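Local structure of pirin-like protein YHAK (Escherichia coli, 2VEC) at residues A[150-156]-A[174-179]; A[62-68]-A[137-143]. The protein is a monomeric cytoplasmic bicupin of the pirin family that lacks quercetin 2,3-dioxygenase activity and is probably redox-sensitive. All blocks are in the same frame, centred on the assembly; numbering follows the deposited sequence.

Contact 1 of 2, residues A[150-156]-A[174-179]; sequences NPLIQKL and GSLQLR
Gly174 and Ser175 meet Leu156: its CD1 lies 3.4 Å from Gly174 O and packs on Ser175 CA. Leu176 follows, its CD2 branch set 3.6 Å from Gln154 CB and touching the backbone of Lys155 and the CB of Leu156. At Gln177 the contact turns polar. The carboxamide of Gln154 bridges the backbone of this residue: OE1 accepts from Gln177 N (2.9 Å, 166° at the hydrogen), while NE2 donates to Gln177 O in the carbonyl plane, on a lone pair (2.9 Å, 172°). Using both amide ends fixes the flip of the group. Gln177 O takes a second bond from Asn150 ND2 (3.0 Å), which also bonds Ser117 OG. With CG anti to its own N (chi1 176°) and an extended chain, Gln177 runs alongside Asn150 but points the other way, and gives NE2 to Asn150 OD1 at 3.2 Å. Arg179 brings CD to 3.9 Å from Asn150 CB, and its guanidinium continues to a salt bridge with Asp86. Strand 153-157 pairs with strand 112-116 at the edge of the N-terminal cupin's sheet, whereas strand 176-177 runs parallel to strand 163-168, so the two edge strands meet through leucine packing and side-chain amide bonds.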
loop_
_atom_site.group_PDB
_atom_site.type_symbol
_atom_site.label_atom_id
_atom_site.label_comp_id
_atom_site.label_asym_id
_atom_site.label_seq_id
_atom_site.Cartn_x
_atom_site.Cartn_y
_atom_site.Cartn_z
ATOM N N ASN A 150 12.614 9.775 -10.954
ATOM C CA ASN A 150 12.168 8.436 -10.607
ATOM C C ASN A 150 11.606 7.782 -11.868
ATOM O O ASN A 150 11.015 8.472 -12.692
ATOM C CB ASN A 150 11.092 8.471 -9.521
ATOM C CG ASN A 150 11.210 7.292 -8.566
ATOM O OD1 ASN A 150 12.327 6.955 -8.128
ATOM N ND2 ASN A 150 10.081 6.692 -8.206
ATOM N N PRO A 151 11.757 6.451 -12.012
ATOM C CA PRO A 151 11.205 5.842 -13.235
ATOM C C PRO A 151 9.686 6.062 -13.284
ATOM O O PRO A 151 9.045 6.061 -12.241
ATOM C CB PRO A 151 11.502 4.341 -13.048
ATOM C CG PRO A 151 12.580 4.265 -12.082
ATOM C CD PRO A 151 12.337 5.432 -11.118
ATOM N N LEU A 152 9.123 6.284 -14.472
ATOM C CA LEU A 152 7.669 6.493 -14.614
ATOM C C LEU A 152 6.868 5.305 -14.083
ATOM O O LEU A 152 5.854 5.488 -13.412
ATOM C CB LEU A 152 7.293 6.717 -16.099
ATOM C CG LEU A 152 7.710 8.059 -16.706
ATOM C CD1 LEU A 152 7.127 8.178 -18.100
ATOM C CD2 LEU A 152 7.264 9.214 -15.840
ATOM N N ILE A 153 7.315 4.085 -14.398
ATOM C CA ILE A 153 6.565 2.873 -14.073
ATOM C C ILE A 153 7.536 1.805 -13.583
ATOM O O ILE A 153 8.568 1.539 -14.238
ATOM C CB ILE A 153 5.855 2.340 -15.352
ATOM C CG1 ILE A 153 4.770 3.312 -15.838
ATOM C CG2 ILE A 153 5.278 0.885 -15.142
ATOM C CD1 ILE A 153 4.254 3.011 -17.255
ATOM N N GLN A 154 7.233 1.216 -12.433
ATOM C CA GLN A 154 7.957 0.046 -11.939
ATOM C C GLN A 154 6.934 -0.969 -11.469
ATOM O O GLN A 154 5.849 -0.591 -10.955
ATOM C CB GLN A 154 8.818 0.419 -10.753
ATOM C CG GLN A 154 9.855 1.498 -11.062
ATOM C CD GLN A 154 10.456 2.026 -9.783
ATOM O OE1 GLN A 154 11.351 1.407 -9.204
ATOM N NE2 GLN A 154 9.948 3.152 -9.316
ATOM N N LYS A 155 7.281 -2.246 -11.587
ATOM C CA LYS A 155 6.449 -3.298 -11.010
ATOM C C LYS A 155 7.304 -4.236 -10.178
ATOM O O LYS A 155 8.490 -4.379 -10.458
ATOM C CB LYS A 155 5.830 -4.122 -12.138
ATOM C CG LYS A 155 4.660 -3.478 -12.841
ATOM C CD LYS A 155 3.787 -4.563 -13.520
ATOM C CE LYS A 155 4.486 -5.325 -14.640
ATOM N NZ LYS A 155 3.488 -6.354 -15.180
ATOM N N LEU A 156 6.680 -4.918 -9.214
ATOM C CA LEU A 156 7.341 -5.887 -8.344
ATOM C C LEU A 156 6.423 -7.085 -8.127
ATOM O O LEU A 156 5.216 -6.946 -7.877
ATOM C CB LEU A 156 7.702 -5.244 -6.973
ATOM C CG LEU A 156 8.233 -6.146 -5.825
ATOM C CD1 LEU A 156 9.249 -5.401 -4.994
ATOM C CD2 LEU A 156 7.076 -6.629 -4.905
ATOM N N GLY A 174 15.920 -5.374 -3.908
ATOM C CA GLY A 174 15.062 -5.603 -5.078
ATOM C C GLY A 174 13.648 -5.057 -4.888
ATOM O O GLY A 174 12.661 -5.680 -5.290
ATOM N N SER A 175 13.537 -3.906 -4.229
ATOM C CA SER A 175 12.229 -3.289 -3.950
ATOM C C SER A 175 11.966 -2.176 -4.981
ATOM O O SER A 175 12.914 -1.676 -5.616
ATOM C CB SER A 175 12.181 -2.709 -2.519
ATOM O OG SER A 175 13.261 -1.810 -2.273
ATOM N N LEU A 176 10.690 -1.785 -5.149
ATOM C CA LEU A 176 10.324 -0.589 -5.943
ATOM C C LEU A 176 11.092 0.604 -5.406
ATOM O O LEU A 176 11.245 0.760 -4.191
ATOM C CB LEU A 176 8.820 -0.272 -5.811
ATOM C CG LEU A 176 7.850 -1.366 -6.327
ATOM C CD1 LEU A 176 6.417 -1.196 -5.700
ATOM C CD2 LEU A 176 7.779 -1.441 -7.901
ATOM N N GLN A 177 11.575 1.447 -6.298
ATOM C CA GLN A 177 12.333 2.630 -5.848
ATOM C C GLN A 177 11.364 3.795 -5.702
ATOM O O GLN A 177 10.732 4.199 -6.672
ATOM C CB GLN A 177 13.413 2.960 -6.856
ATOM C CG GLN A 177 14.180 4.217 -6.520
ATOM C CD GLN A 177 15.296 4.414 -7.510
ATOM O OE1 GLN A 177 16.210 3.608 -7.574
ATOM N NE2 GLN A 177 15.181 5.437 -8.346
ATOM N N LEU A 178 11.293 4.373 -4.506
ATOM C CA LEU A 178 10.450 5.551 -4.260
ATOM C C LEU A 178 11.259 6.841 -4.281
ATOM O O LEU A 178 12.450 6.851 -3.945
ATOM C CB LEU A 178 9.778 5.412 -2.894
ATOM C CG LEU A 178 8.851 4.202 -2.706
ATOM C CD1 LEU A 178 8.378 4.208 -1.211
ATOM C CD2 LEU A 178 7.672 4.266 -3.634
ATOM N N ARG A 179 10.622 7.946 -4.656
ATOM C CA ARG A 179 11.268 9.246 -4.506
ATOM C C ARG A 179 10.805 9.955 -3.216
ATOM O O ARG A 179 11.012 11.161 -3.066
ATOM C CB ARG A 179 11.041 10.117 -5.745
ATOM C CG ARG A 179 9.601 10.310 -6.137
ATOM C CD ARG A 179 9.534 11.244 -7.302
ATOM N NE ARG A 179 8.191 11.279 -7.861
ATOM C CZ ARG A 179 7.863 11.896 -8.990
ATOM N NH1 ARG A 179 8.785 12.584 -9.707
ATOM N NH2 ARG A 179 6.592 11.836 -9.386
#

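Contact 2 of 2, residues A[62-68]-A[137-143]; sequences SLRVLNQ and RMQLWLD
Asp143 spends its two carboxylate oxygens on different partners. OD1 offers its syn lone pair to Arg64 NH1, a 3.0 Å salt bridge in the guanidinium plane; OD2 accepts from Ser62 N at 2.8 Å on the anti side and bonds His51 ND1. Bends at chi2 and chi3 curl the Arg64 chain beside the carboxylate, CG and CD against its oxygens, and NE goes to Phe49 O. From here strands 63-68 and 137-143 run antiparallel, 173° between their directions, as neighbours in the six-stranded sheet of the first cupin. A classic bulge interrupts the ladder: Arg64 and Val65 both face Trp141, Arg64 N giving to Trp141 O (2.8 Å) and Trp141 N to Val65 O. Val65 CB sits over the indole's five-membered ring, 3.8 Å from its centroid. Asn67 and Gln139 exchange both backbone bonds, and Asp143 N gives to Ser62 O. Gln139 OE1 receives Trp141 NE1 (2.7 Å) and Asn67 ND2 (3.2 Å) from opposite faces of its amide plane, neither on a lone pair, while Gln139 NE2 goes to Asn89 OD1. Asn67 OD1 accepts from Arg137 NH1 at 2.7 Å, though bent to 139° at the hydrogen; Arg137 NE pairs with Glu126.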
loop_
_atom_site.group_PDB
_atom_site.type_symbol
_atom_site.label_atom_id
_atom_site.label_comp_id
_atom_site.label_asym_id
_atom_site.label_seq_id
_atom_site.Cartn_x
_atom_site.Cartn_y
_atom_site.Cartn_z
ATOM N N SER A 62 3.910 12.539 3.219
ATOM C CA SER A 62 2.918 11.800 4.004
ATOM C C SER A 62 2.148 10.801 3.131
ATOM O O SER A 62 2.092 10.960 1.899
ATOM C CB SER A 62 1.926 12.761 4.687
ATOM O OG SER A 62 2.600 13.537 5.699
ATOM N N LEU A 63 1.623 9.765 3.769
ATOM C CA LEU A 63 0.584 8.887 3.199
ATOM C C LEU A 63 -0.712 9.686 3.069
ATOM O O LEU A 63 -1.251 10.118 4.093
ATOM C CB LEU A 63 0.372 7.705 4.121
ATOM C CG LEU A 63 -0.738 6.741 3.709
ATOM C CD1 LEU A 63 -0.375 6.024 2.387
ATOM C CD2 LEU A 63 -1.052 5.741 4.829
ATOM N N ARG A 64 -1.167 9.940 1.841
ATOM C CA ARG A 64 -2.354 10.812 1.623
ATOM C C ARG A 64 -3.675 10.070 1.386
ATOM O O ARG A 64 -4.752 10.550 1.725
ATOM C CB ARG A 64 -2.077 11.799 0.486
ATOM C CG ARG A 64 -0.817 12.671 0.730
ATOM C CD ARG A 64 -0.895 13.434 2.111
ATOM N NE ARG A 64 -2.112 14.241 2.269
ATOM C CZ ARG A 64 -2.280 15.453 1.742
ATOM N NH1 ARG A 64 -1.299 16.004 1.008
ATOM N NH2 ARG A 64 -3.394 16.133 1.980
ATOM N N VAL A 65 -3.596 8.884 0.804
ATOM C CA VAL A 65 -4.812 8.107 0.577
ATOM C C VAL A 65 -4.397 6.657 0.732
ATOM O O VAL A 65 -3.286 6.299 0.333
ATOM C CB VAL A 65 -5.304 8.305 -0.863
ATOM C CG1 VAL A 65 -6.340 7.165 -1.272
ATOM C CG2 VAL A 65 -5.907 9.714 -1.016
ATOM N N LEU A 66 -5.262 5.837 1.327
ATOM C CA LEU A 66 -5.143 4.387 1.171
ATOM C C LEU A 66 -6.532 3.882 0.833
ATOM O O LEU A 66 -7.536 4.149 1.547
ATOM C CB LEU A 66 -4.567 3.695 2.427
ATOM C CG LEU A 66 -4.414 2.159 2.186
ATOM C CD1 LEU A 66 -3.218 1.602 2.851
ATOM C CD2 LEU A 66 -5.705 1.385 2.560
ATOM N N ASN A 67 -6.638 3.213 -0.297
ATOM C CA ASN A 67 -7.960 2.753 -0.691
ATOM C C ASN A 67 -7.969 1.336 -1.180
ATOM O O ASN A 67 -6.912 0.779 -1.499
ATOM C CB ASN A 67 -8.644 3.736 -1.653
ATOM C CG ASN A 67 -8.128 3.676 -3.059
ATOM O OD1 ASN A 67 -8.260 2.670 -3.754
ATOM N ND2 ASN A 67 -7.608 4.811 -3.530
ATOM N N GLN A 68 -9.140 0.732 -1.166
ATOM C CA GLN A 68 -9.323 -0.545 -1.820
ATOM C C GLN A 68 -10.561 -0.414 -2.667
ATOM O O GLN A 68 -11.592 0.066 -2.197
ATOM C CB GLN A 68 -9.476 -1.697 -0.834
ATOM C CG GLN A 68 -9.885 -3.004 -1.563
ATOM C CD GLN A 68 -9.704 -4.240 -0.712
ATOM O OE1 GLN A 68 -8.629 -4.435 -0.109
ATOM N NE2 GLN A 68 -10.741 -5.095 -0.661
ATOM N N ARG A 137 -8.096 -4.040 -5.996
ATOM C CA ARG A 137 -6.747 -3.561 -5.815
ATOM C C ARG A 137 -6.687 -2.525 -4.716
ATOM O O ARG A 137 -7.649 -1.788 -4.514
ATOM C CB ARG A 137 -6.160 -3.024 -7.110
ATOM C CG ARG A 137 -6.866 -1.848 -7.717
ATOM C CD ARG A 137 -6.110 -0.587 -7.409
ATOM N NE ARG A 137 -6.887 0.545 -7.930
ATOM C CZ ARG A 137 -7.664 1.318 -7.186
ATOM N NH1 ARG A 137 -7.759 1.103 -5.881
ATOM N NH2 ARG A 137 -8.319 2.321 -7.755
ATOM N N MET A 138 -5.568 -2.500 -4.011
ATOM C CA MET A 138 -5.362 -1.533 -2.936
ATOM C C MET A 138 -4.432 -0.486 -3.531
ATOM O O MET A 138 -3.618 -0.798 -4.408
ATOM C CB MET A 138 -4.748 -2.222 -1.742
ATOM C CG MET A 138 -4.291 -1.266 -0.638
ATOM S SD MET A 138 -4.046 -2.132 0.924
ATOM C CE MET A 138 -5.736 -2.561 1.399
ATOM N N GLN A 139 -4.618 0.759 -3.129
ATOM C CA GLN A 139 -3.894 1.878 -3.759
ATOM C C GLN A 139 -3.483 2.795 -2.661
ATOM O O GLN A 139 -4.300 3.079 -1.764
ATOM C CB GLN A 139 -4.816 2.581 -4.771
ATOM C CG GLN A 139 -4.186 3.821 -5.398
ATOM C CD GLN A 139 -5.061 4.444 -6.441
ATOM O OE1 GLN A 139 -5.795 5.379 -6.151
ATOM N NE2 GLN A 139 -5.006 3.925 -7.661
ATOM N N LEU A 140 -2.214 3.223 -2.687
ATOM C CA LEU A 140 -1.671 4.199 -1.759
ATOM C C LEU A 140 -1.305 5.450 -2.567
ATOM O O LEU A 140 -0.833 5.307 -3.706
ATOM C CB LEU A 140 -0.363 3.632 -1.150
ATOM C CG LEU A 140 -0.371 2.603 -0.010
ATOM C CD1 LEU A 140 -1.224 1.372 -0.282
ATOM C CD2 LEU A 140 1.082 2.180 0.280
ATOM N N TRP A 141 -1.527 6.655 -2.029
ATOM C CA TRP A 141 -0.955 7.879 -2.616
ATOM C C TRP A 141 0.059 8.448 -1.617
ATOM O O TRP A 141 -0.291 8.608 -0.431
ATOM C CB TRP A 141 -2.009 8.984 -2.831
ATOM C CG TRP A 141 -3.176 8.695 -3.750
ATOM C CD1 TRP A 141 -3.571 7.475 -4.287
ATOM C CD2 TRP A 141 -4.139 9.641 -4.166
ATOM N NE1 TRP A 141 -4.717 7.643 -5.029
ATOM C CE2 TRP A 141 -5.079 8.969 -4.980
ATOM C CE3 TRP A 141 -4.297 11.025 -3.945
ATOM C CZ2 TRP A 141 -6.171 9.628 -5.549
ATOM C CZ3 TRP A 141 -5.395 11.676 -4.536
ATOM C CH2 TRP A 141 -6.296 10.988 -5.323
ATOM N N LEU A 142 1.282 8.766 -2.086
ATOM C CA LEU A 142 2.315 9.428 -1.243
ATOM C C LEU A 142 2.593 10.779 -1.866
ATOM O O LEU A 142 2.682 10.863 -3.108
ATOM C CB LEU A 142 3.632 8.631 -1.281
ATOM C CG LEU A 142 3.490 7.201 -0.714
ATOM C CD1 LEU A 142 4.812 6.381 -0.950
ATOM C CD2 LEU A 142 3.227 7.316 0.765
ATOM N N ASP A 143 2.752 11.825 -1.055
ATOM C CA ASP A 143 3.170 13.132 -1.587
ATOM C C ASP A 143 4.445 12.947 -2.368
ATOM O O ASP A 143 5.323 12.164 -1.952
ATOM C CB ASP A 143 3.500 14.150 -0.483
ATOM C CG ASP A 143 2.298 14.493 0.403
ATOM O OD1 ASP A 143 1.280 14.970 -0.143
ATOM O OD2 ASP A 143 2.403 14.277 1.639
#

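Along the chain, both segments of contact 2 precede those of contact 1; their centres are about 16 Å apart. Both reach one six-stranded antiparallel sheet: strands 63-71 and 135-143 are adjacent within it, and strand 153-157, the next after 135-143, forms its far edge beyond 85-93 and 112-116. Contact 1 couples that edge to strand 176-177, an outermost strand of the C-terminal cupin's mixed sheet. Contact 2 lies nearer the centre. The contacts touch through Leu178 CD1 and Leu142 CD1, 4.2 Å apart. Contact 1 thus joins the two cupins directly, while contact 2 builds the sheet whose Leu63, Met138 and Leu140 face packs on strand 247-254 of the second cupin.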